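Local structure of putative Lipoprotein (Shewanella oneidensis, 3U24) at residues S321-Q326 with I404-E409; H399-I404 with Y466-R471; A410-Y415 with R447-E452. The protein is of unknown function but binds zinc and belongs to a family grouped with metallopeptidases, which is consistent with a zinc-dependent hydrolase-like site. One frame throughout, in Å; residues are numbered along the deposited sequence.

Interaction 1 of 3, residues S321-Q326 with I404-E409; sequences SEVRKQ and ILNIHE. With ZN (zinc ion), chain J; ZN (zinc ion), chain F.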
# COMPACT_ATOMS: atom_id res chain seq x y z
N SER A 321 -2.32 18.90 18.14
CA SER A 321 -1.44 20.04 18.35
C SER A 321 0.04 19.69 18.38
O SER A 321 0.85 20.50 17.91
CB SER A 321 -1.75 20.68 19.69
OG SER A 321 -2.96 21.34 19.58
N GLU A 322 0.40 18.53 18.95
CA GLU A 322 1.83 18.17 19.01
C GLU A 322 2.30 17.96 17.58
O GLU A 322 3.41 18.39 17.21
CB GLU A 322 2.10 16.96 19.90
CG GLU A 322 3.57 16.47 19.98
CD GLU A 322 4.55 17.53 20.50
OE1 GLU A 322 4.14 18.35 21.35
OE2 GLU A 322 5.73 17.58 20.07
N VAL A 323 1.44 17.36 16.77
CA VAL A 323 1.75 17.16 15.38
C VAL A 323 1.92 18.47 14.64
O VAL A 323 2.91 18.61 13.90
CB VAL A 323 0.72 16.28 14.64
CG1 VAL A 323 1.14 16.11 13.19
CG2 VAL A 323 0.62 14.88 15.29
N ARG A 324 1.01 19.43 14.84
CA ARG A 324 1.14 20.73 14.18
C ARG A 324 2.41 21.46 14.60
O ARG A 324 3.04 22.16 13.81
CB ARG A 324 -0.01 21.68 14.53
CG ARG A 324 -1.36 21.34 13.96
CD ARG A 324 -2.31 22.56 13.92
NE ARG A 324 -3.49 22.15 13.20
CZ ARG A 324 -4.60 21.67 13.76
NH1 ARG A 324 -4.75 21.63 15.08
NH2 ARG A 324 -5.58 21.26 12.98
N LYS A 325 2.76 21.34 15.86
CA LYS A 325 3.98 21.97 16.38
C LYS A 325 5.25 21.33 15.75
O LYS A 325 6.23 22.04 15.39
CB LYS A 325 3.97 21.85 17.91
CG LYS A 325 5.17 22.40 18.66
CD LYS A 325 5.00 22.18 20.17
CE LYS A 325 6.25 22.64 20.95
NZ LYS A 325 7.44 21.80 20.63
N GLN A 326 5.21 20.02 15.53
CA GLN A 326 6.41 19.28 15.06
C GLN A 326 6.75 19.55 13.60
O GLN A 326 7.93 19.64 13.26
CB GLN A 326 6.27 17.77 15.28
CG GLN A 326 6.56 17.38 16.70
CD GLN A 326 6.57 15.89 16.93
OE1 GLN A 326 6.67 15.10 15.98
NE2 GLN A 326 6.46 15.49 18.19
N ILE A 404 9.44 10.33 14.60
CA ILE A 404 9.73 9.46 13.47
C ILE A 404 8.54 9.28 12.51
O ILE A 404 8.74 9.28 11.30
CB ILE A 404 10.22 8.09 13.96
CG1 ILE A 404 11.57 8.25 14.61
CG2 ILE A 404 10.35 7.10 12.80
CD1 ILE A 404 11.86 7.05 15.47
N LEU A 405 7.33 9.16 13.05
CA LEU A 405 6.13 9.10 12.20
C LEU A 405 5.96 10.37 11.33
O LEU A 405 5.57 10.29 10.16
CB LEU A 405 4.85 8.91 13.03
CG LEU A 405 3.49 8.91 12.29
CD1 LEU A 405 3.33 7.66 11.43
CD2 LEU A 405 2.29 9.08 13.23
N ASN A 406 6.21 11.52 11.93
CA ASN A 406 6.06 12.78 11.22
C ASN A 406 7.18 12.98 10.16
O ASN A 406 6.93 13.61 9.14
CB ASN A 406 5.99 13.95 12.21
CG ASN A 406 4.67 13.98 12.99
OD1 ASN A 406 3.61 13.56 12.48
ND2 ASN A 406 4.73 14.48 14.27
N ILE A 407 8.36 12.43 10.39
CA ILE A 407 9.39 12.39 9.38
C ILE A 407 8.92 11.54 8.20
O ILE A 407 9.00 11.99 7.04
CB ILE A 407 10.72 11.88 9.97
CG1 ILE A 407 11.30 12.95 10.94
CG2 ILE A 407 11.69 11.50 8.86
CD1 ILE A 407 12.54 12.51 11.71
N HIS A 408 8.44 10.33 8.51
CA HIS A 408 8.02 9.36 7.51
C HIS A 408 6.90 9.92 6.68
O HIS A 408 6.90 9.83 5.46
CB HIS A 408 7.57 8.04 8.18
CG HIS A 408 7.04 6.98 7.23
ND1 HIS A 408 7.71 5.86 6.95
CD2 HIS A 408 5.84 6.90 6.49
CE1 HIS A 408 6.98 5.08 6.05
NE2 HIS A 408 5.85 5.71 5.78
N GLU A 409 5.91 10.48 7.34
CA GLU A 409 4.67 10.89 6.66
C GLU A 409 4.73 12.26 6.03
O GLU A 409 4.13 12.49 5.00
CB GLU A 409 3.49 10.86 7.66
CG GLU A 409 3.11 9.47 8.09
CD GLU A 409 2.56 8.65 6.96
OE1 GLU A 409 2.07 9.28 5.99
OE2 GLU A 409 2.62 7.40 7.01
ZN ZN J . 7.91 18.49 21.14
ZN ZN F . 4.68 5.20 4.40
O HOH W 1 2.80 5.30 5.42
O HOH W 2 7.41 17.60 23.22
O HOH W 3 9.81 17.01 20.24
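Asn406 and Gln326 join helix 401-409 to helix 319-337 through one side-chain hydrogen bond. The Asn406 side chain can be followed outward. Its CB lies 4.0 Å from Gln326 OE1 and points toward the other helix. CG stands opposite the carbonyl carbon, beside the backbone N (chi1 -71°), and this turns the amide into the gap. CG is 3.8 Å from Gln326 OE1. At the tip the two branches divide. ND2 donates to Gln326 OE1 at 2.7 Å, with an N-H...O angle of 151°. The acceptor lies close to the plane of the asparagine amide, but ND2 approaches from above the glutamine carbonyl plane. The two amide planes are nearly perpendicular, 78° apart. The other branch, OD1, rests on Val323 CG1 at 3.6 Å and is hydrogen-bonded to the hydroxyl of Tyr377. Both ends of this buried amide therefore have partners, which fixes its flip.

Gln326 is held from its far end too. Its NE2 donates to Glu322 OE2, one helical turn back, at 2.9 Å; OE2 accepts with the lone pair that faces away from the other carboxylate oxygen. The same OE2 reaches a zinc ion at 2.6 Å, a long metal bond. The contacts thus run from that zinc through the Glu322 carboxylate and the Gln326 amide to Asn406. On the same helix as Asn406, His408 NE2 binds another zinc ion at 1.9 Å, completed by His414 and Glu439. The water on that zinc donates to Glu409 OE2, an arrangement that recalls the glutamate of metallopeptidase His-Glu motifs. Strand 376-379 borders the contact, with Tyr377 touching Val323 and Glu409, and Val379 also meeting Val323. From helix 435-451, Glu446 accepts from His408 ND1.

Interaction 2 of 3, residues H399-I404 with Y466-R471; sequences HWILQI and YKWNLR. With ZN (zinc ion), chain I; ZN (zinc ion), chain G.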
# COMPACT_ATOMS: atom_id res chain seq x y z
N HIS A 399 6.89 9.64 22.70
CA HIS A 399 7.61 10.92 22.51
C HIS A 399 8.57 10.84 21.34
O HIS A 399 8.71 11.80 20.57
CB HIS A 399 8.39 11.23 23.80
CG HIS A 399 9.28 12.45 23.70
ND1 HIS A 399 8.78 13.72 23.71
CD2 HIS A 399 10.65 12.57 23.63
CE1 HIS A 399 9.79 14.59 23.61
NE2 HIS A 399 10.93 13.88 23.55
N TRP A 400 9.23 9.71 21.18
CA TRP A 400 10.13 9.49 20.06
C TRP A 400 9.48 9.02 18.79
O TRP A 400 9.77 9.56 17.70
CB TRP A 400 11.23 8.55 20.46
CG TRP A 400 12.00 9.05 21.68
CD1 TRP A 400 13.08 9.92 21.68
CD2 TRP A 400 11.75 8.78 23.09
NE1 TRP A 400 13.52 10.15 22.95
CE2 TRP A 400 12.76 9.50 23.84
CE3 TRP A 400 10.80 8.06 23.78
CZ2 TRP A 400 12.81 9.48 25.22
CZ3 TRP A 400 10.88 8.01 25.15
CH2 TRP A 400 11.86 8.71 25.86
N ILE A 401 8.59 8.05 18.87
CA ILE A 401 8.04 7.44 17.67
C ILE A 401 7.15 8.43 16.93
O ILE A 401 7.08 8.40 15.73
CB ILE A 401 7.28 6.13 17.97
CG1 ILE A 401 8.24 5.00 18.41
CG2 ILE A 401 6.38 5.70 16.82
CD1 ILE A 401 9.31 4.58 17.43
N LEU A 402 6.47 9.31 17.65
CA LEU A 402 5.66 10.34 17.02
C LEU A 402 6.49 11.26 16.09
O LEU A 402 6.03 11.67 15.06
CB LEU A 402 4.92 11.15 18.08
CG LEU A 402 3.97 12.23 17.55
CD1 LEU A 402 2.99 11.63 16.51
CD2 LEU A 402 3.26 12.95 18.70
N GLN A 403 7.74 11.53 16.47
CA GLN A 403 8.63 12.37 15.68
C GLN A 403 9.07 11.59 14.42
O GLN A 403 8.99 12.09 13.30
CB GLN A 403 9.84 12.76 16.52
CG GLN A 403 9.56 13.62 17.75
CD GLN A 403 10.86 13.92 18.52
OE1 GLN A 403 11.75 14.57 17.98
NE2 GLN A 403 10.97 13.43 19.75
N ILE A 404 9.44 10.33 14.60
CA ILE A 404 9.73 9.46 13.47
C ILE A 404 8.54 9.28 12.51
O ILE A 404 8.74 9.28 11.30
CB ILE A 404 10.22 8.09 13.96
CG1 ILE A 404 11.57 8.25 14.61
CG2 ILE A 404 10.35 7.10 12.80
CD1 ILE A 404 11.86 7.05 15.47
N TYR A 466 15.23 2.08 16.19
CA TYR A 466 15.56 0.71 15.87
C TYR A 466 14.36 -0.25 16.02
O TYR A 466 14.20 -1.14 15.18
CB TYR A 466 16.72 0.24 16.70
CG TYR A 466 18.08 0.78 16.27
CD1 TYR A 466 18.47 0.76 14.95
CD2 TYR A 466 19.00 1.22 17.22
CE1 TYR A 466 19.73 1.18 14.57
CE2 TYR A 466 20.24 1.70 16.85
CZ TYR A 466 20.62 1.65 15.53
OH TYR A 466 21.85 2.10 15.16
N LYS A 467 13.50 -0.05 17.02
CA LYS A 467 12.35 -0.95 17.16
C LYS A 467 11.45 -0.78 15.94
O LYS A 467 10.93 -1.77 15.37
CB LYS A 467 11.54 -0.72 18.46
CG LYS A 467 10.17 -1.39 18.47
CD LYS A 467 9.29 -0.93 19.61
CE LYS A 467 7.90 -1.60 19.61
NZ LYS A 467 6.87 -0.78 18.85
N TRP A 468 11.27 0.48 15.56
CA TRP A 468 10.52 0.84 14.37
C TRP A 468 11.12 0.25 13.11
O TRP A 468 10.42 -0.33 12.30
CB TRP A 468 10.49 2.36 14.31
CG TRP A 468 9.53 3.02 13.39
CD1 TRP A 468 9.82 3.68 12.19
CD2 TRP A 468 8.09 3.24 13.61
NE1 TRP A 468 8.68 4.25 11.66
CE2 TRP A 468 7.62 4.02 12.45
CE3 TRP A 468 7.18 2.86 14.59
CZ2 TRP A 468 6.30 4.39 12.31
CZ3 TRP A 468 5.85 3.24 14.43
CH2 TRP A 468 5.42 4.00 13.32
N ASN A 469 12.42 0.34 12.94
CA ASN A 469 13.08 -0.28 11.80
C ASN A 469 12.87 -1.79 11.77
O ASN A 469 12.69 -2.38 10.69
CB ASN A 469 14.58 0.03 11.84
CG ASN A 469 15.26 -0.06 10.47
OD1 ASN A 469 16.36 -0.58 10.39
ND2 ASN A 469 14.64 0.47 9.42
N LEU A 470 12.89 -2.44 12.94
CA LEU A 470 12.64 -3.88 12.99
C LEU A 470 11.28 -4.30 12.38
O LEU A 470 11.17 -5.37 11.79
CB LEU A 470 12.78 -4.44 14.41
CG LEU A 470 14.22 -4.62 14.91
CD1 LEU A 470 14.22 -4.96 16.39
CD2 LEU A 470 14.95 -5.69 14.09
N ARG A 471 10.27 -3.45 12.50
CA ARG A 471 8.96 -3.72 11.87
C ARG A 471 9.14 -4.01 10.36
O ARG A 471 8.57 -4.95 9.79
CB ARG A 471 8.08 -2.47 12.04
CG ARG A 471 6.58 -2.66 12.26
CD ARG A 471 5.97 -1.35 12.80
NE ARG A 471 5.48 -0.43 11.75
CZ ARG A 471 6.19 0.49 11.07
NH1 ARG A 471 5.58 1.23 10.13
NH2 ARG A 471 7.50 0.71 11.28
ZN ZN I . 6.50 14.50 23.87
ZN ZN G . 12.82 14.68 23.47
O HOH W 4 13.49 13.80 21.52
O HOH W 5 14.11 13.46 24.77
O HOH W 6 5.19 13.81 22.21
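Segments 399-404 and 466-471 come nearest in backbone at Ile401 and Trp468, whose CA atoms are 7.8 Å apart. The indole of Trp468 fills the gap. Ile404 CG2 sits over one face of the ring at its pyrrole end, 3.5 Å from NE1 and equally near CD1. This methyl is the branch that lies opposite the backbone N, while CG1 turns beside it (chi1 -67°). Ile401 serves the benzene end. Its CG2 comes in obliquely to 3.5 Å from CZ3, and its CD1 reaches 3.9 Å from CE3. The opposite face of the indole carries Arg471, whose NH2 lies 3.4 Å above the ring centre. The same NH2 also makes a weak bond to Trp468 O. The ring is thus clasped between aliphatic methyls of one helix and a guanidinium of its own. Trp468 NE1 makes a weak hydrogen bond to Glu446, which also holds the zinc ligand His408. Glu446 is thus a second-shell residue of the metal site, and Trp468 backs it through this weak bond. With an alanine here, both isoleucines would probably face a gap, and the Arg471 guanidinium would lose the surface it lies on. Across the two segments the contact is apolar, so shape and burial carry it.

Interaction 3 of 3, residues A410-Y415 with R447-E452; sequences AIPGHY and RMMLEE. With ZN (zinc ion), chain F.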
# COMPACT_ATOMS: atom_id res chain seq x y z
N ALA A 410 5.49 13.17 6.61
CA ALA A 410 5.41 14.57 6.23
C ALA A 410 6.76 15.10 5.73
O ALA A 410 6.93 15.32 4.53
CB ALA A 410 4.89 15.41 7.40
N ILE A 411 7.71 15.32 6.61
CA ILE A 411 8.90 16.04 6.19
C ILE A 411 10.16 15.40 6.69
O ILE A 411 10.32 15.26 7.88
CB ILE A 411 8.78 17.52 6.64
CG1 ILE A 411 8.05 18.27 5.51
CG2 ILE A 411 10.16 18.11 6.93
CD1 ILE A 411 7.11 19.36 5.94
N PRO A 412 11.06 14.95 5.79
CA PRO A 412 11.05 15.01 4.35
C PRO A 412 10.57 13.70 3.69
O PRO A 412 11.01 13.38 2.57
CB PRO A 412 12.50 15.24 4.04
CG PRO A 412 13.21 14.40 5.03
CD PRO A 412 12.37 14.51 6.28
N GLY A 413 9.64 12.99 4.34
CA GLY A 413 9.08 11.75 3.78
C GLY A 413 7.97 11.91 2.73
O GLY A 413 8.13 12.63 1.70
N HIS A 414 6.82 11.28 2.99
CA HIS A 414 5.79 11.20 1.93
C HIS A 414 5.38 12.50 1.34
O HIS A 414 5.27 12.59 0.13
CB HIS A 414 4.55 10.47 2.37
CG HIS A 414 4.74 9.01 2.51
ND1 HIS A 414 5.43 8.29 1.61
CD2 HIS A 414 4.31 8.13 3.47
CE1 HIS A 414 5.45 7.01 2.01
NE2 HIS A 414 4.71 6.92 3.12
N TYR A 415 5.13 13.52 2.15
CA TYR A 415 4.58 14.77 1.58
C TYR A 415 5.63 15.43 0.69
O TYR A 415 5.31 15.87 -0.44
CB TYR A 415 4.07 15.74 2.65
CG TYR A 415 3.66 17.10 2.12
CD1 TYR A 415 2.53 17.25 1.37
CD2 TYR A 415 4.42 18.25 2.38
CE1 TYR A 415 2.16 18.47 0.86
CE2 TYR A 415 4.04 19.49 1.89
CZ TYR A 415 2.90 19.58 1.12
OH TYR A 415 2.44 20.81 0.60
N ARG A 447 16.08 7.17 8.74
CA ARG A 447 17.46 6.87 9.02
C ARG A 447 18.36 8.06 8.71
O ARG A 447 19.19 8.48 9.54
CB ARG A 447 17.84 5.61 8.25
CG ARG A 447 19.31 5.31 8.10
CD ARG A 447 19.98 4.83 9.35
NE ARG A 447 19.46 3.51 9.72
CZ ARG A 447 20.08 2.61 10.49
NH1 ARG A 447 21.30 2.86 11.01
NH2 ARG A 447 19.46 1.45 10.73
N MSE A 448 18.18 8.63 7.53
CA MSE A 448 18.97 9.78 7.08
C MSE A 448 18.83 10.94 8.06
O MSE A 448 19.82 11.52 8.44
CB MSE A 448 18.53 10.19 5.67
CG MSE A 448 19.28 11.34 5.07
SE MSE A 448 18.42 13.02 5.58
CE MSE A 448 16.75 12.84 4.54
N MSE A 449 17.61 11.29 8.49
CA MSE A 449 17.45 12.40 9.48
C MSE A 449 18.22 12.18 10.79
O MSE A 449 18.84 13.10 11.28
CB MSE A 449 15.99 12.65 9.83
CG MSE A 449 15.19 13.16 8.67
SE MSE A 449 15.49 15.08 8.39
CE MSE A 449 14.09 15.74 9.66
N LEU A 450 18.16 10.97 11.33
CA LEU A 450 18.89 10.66 12.53
C LEU A 450 20.39 10.70 12.27
O LEU A 450 21.15 11.27 13.07
CB LEU A 450 18.51 9.30 13.13
CG LEU A 450 17.12 9.09 13.74
CD1 LEU A 450 17.06 7.73 14.43
CD2 LEU A 450 16.83 10.14 14.75
N GLU A 451 20.82 10.12 11.16
CA GLU A 451 22.26 10.15 10.81
C GLU A 451 22.77 11.58 10.71
O GLU A 451 23.93 11.84 11.06
CB GLU A 451 22.58 9.42 9.50
CG GLU A 451 22.41 7.90 9.55
CD GLU A 451 22.74 7.21 8.23
OE1 GLU A 451 22.85 7.89 7.18
OE2 GLU A 451 22.90 5.96 8.25
N GLU A 452 21.91 12.49 10.24
CA GLU A 452 22.31 13.91 10.04
C GLU A 452 22.17 14.71 11.33
O GLU A 452 22.38 15.93 11.34
CB GLU A 452 21.47 14.60 8.95
CG GLU A 452 21.75 14.14 7.54
CD GLU A 452 23.22 14.20 7.18
OE1 GLU A 452 23.81 15.31 7.27
OE2 GLU A 452 23.79 13.13 6.80
ZN ZN F . 4.68 5.20 4.40
O HOH W 1 2.80 5.30 5.42
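Met448 meets Pro412 through its terminal methyl. This residue and the next are selenomethionines. From helix 435-451 the Met448 side chain leaves with CG opposite the backbone N (chi1 -179°), then bends twice. This folding brings CE to 3.9 Å from Pro412 CG. Ile339, in a loop, touches the same side chain. Met449 makes the larger contact. It too bends twice, and its selenium end meets the CD-CG side of the proline ring. SE lies 3.8 Å from Pro412 CD, and CG lies 3.9 Å from the same carbon. Beyond, CE comes to 4.2 Å from Ile411 O.

The proline belongs to the His-Glu-Ala-Ile-Pro-Gly-His sequence that runs from His408 to His414. It resembles the zinc-binding His-Glu motif of metallopeptidases, with a longer spacing between the histidines. A cis peptide bond precedes Pro412, and Gly413 takes the N-cap position of helix 414-423. The turn leaves His414 directed away from the methionines. Its NE2 binds zinc at 2.1 Å, together with His408 and Glu439. Pro412 O accepts from Trp441 NE1, so helix 435-451 holds the turn by a polar bond as well as by the selenomethionines.

Further on, Leu450 turns to helix 459-485, where it packs on Met461, Trp462 and Tyr465. Glu451 forms a salt bridge to Arg535 and a hydrogen bond to the hydroxyl of Tyr532.

Overall arrangement
From the N terminus, helix 319-337 comes first. After the three strands and helix 387-396, interaction 1 closes a loop of 77 residues by joining it to 404-409. Interaction 2 has already opened at 399-404, so the two cross, and they share Ile404 on helix 401-409. Segment 410-415 follows directly and opens interaction 3. This closes on helix 435-451 after 31 mostly helical residues. Helix 459-485 then returns to complete interaction 2, so interaction 3 is nested within it. Helix 401-409 is the common element of the first two contacts. Interactions 1 and 3 meet at one zinc, whose ligands His408 and His414 lie on consecutive segments.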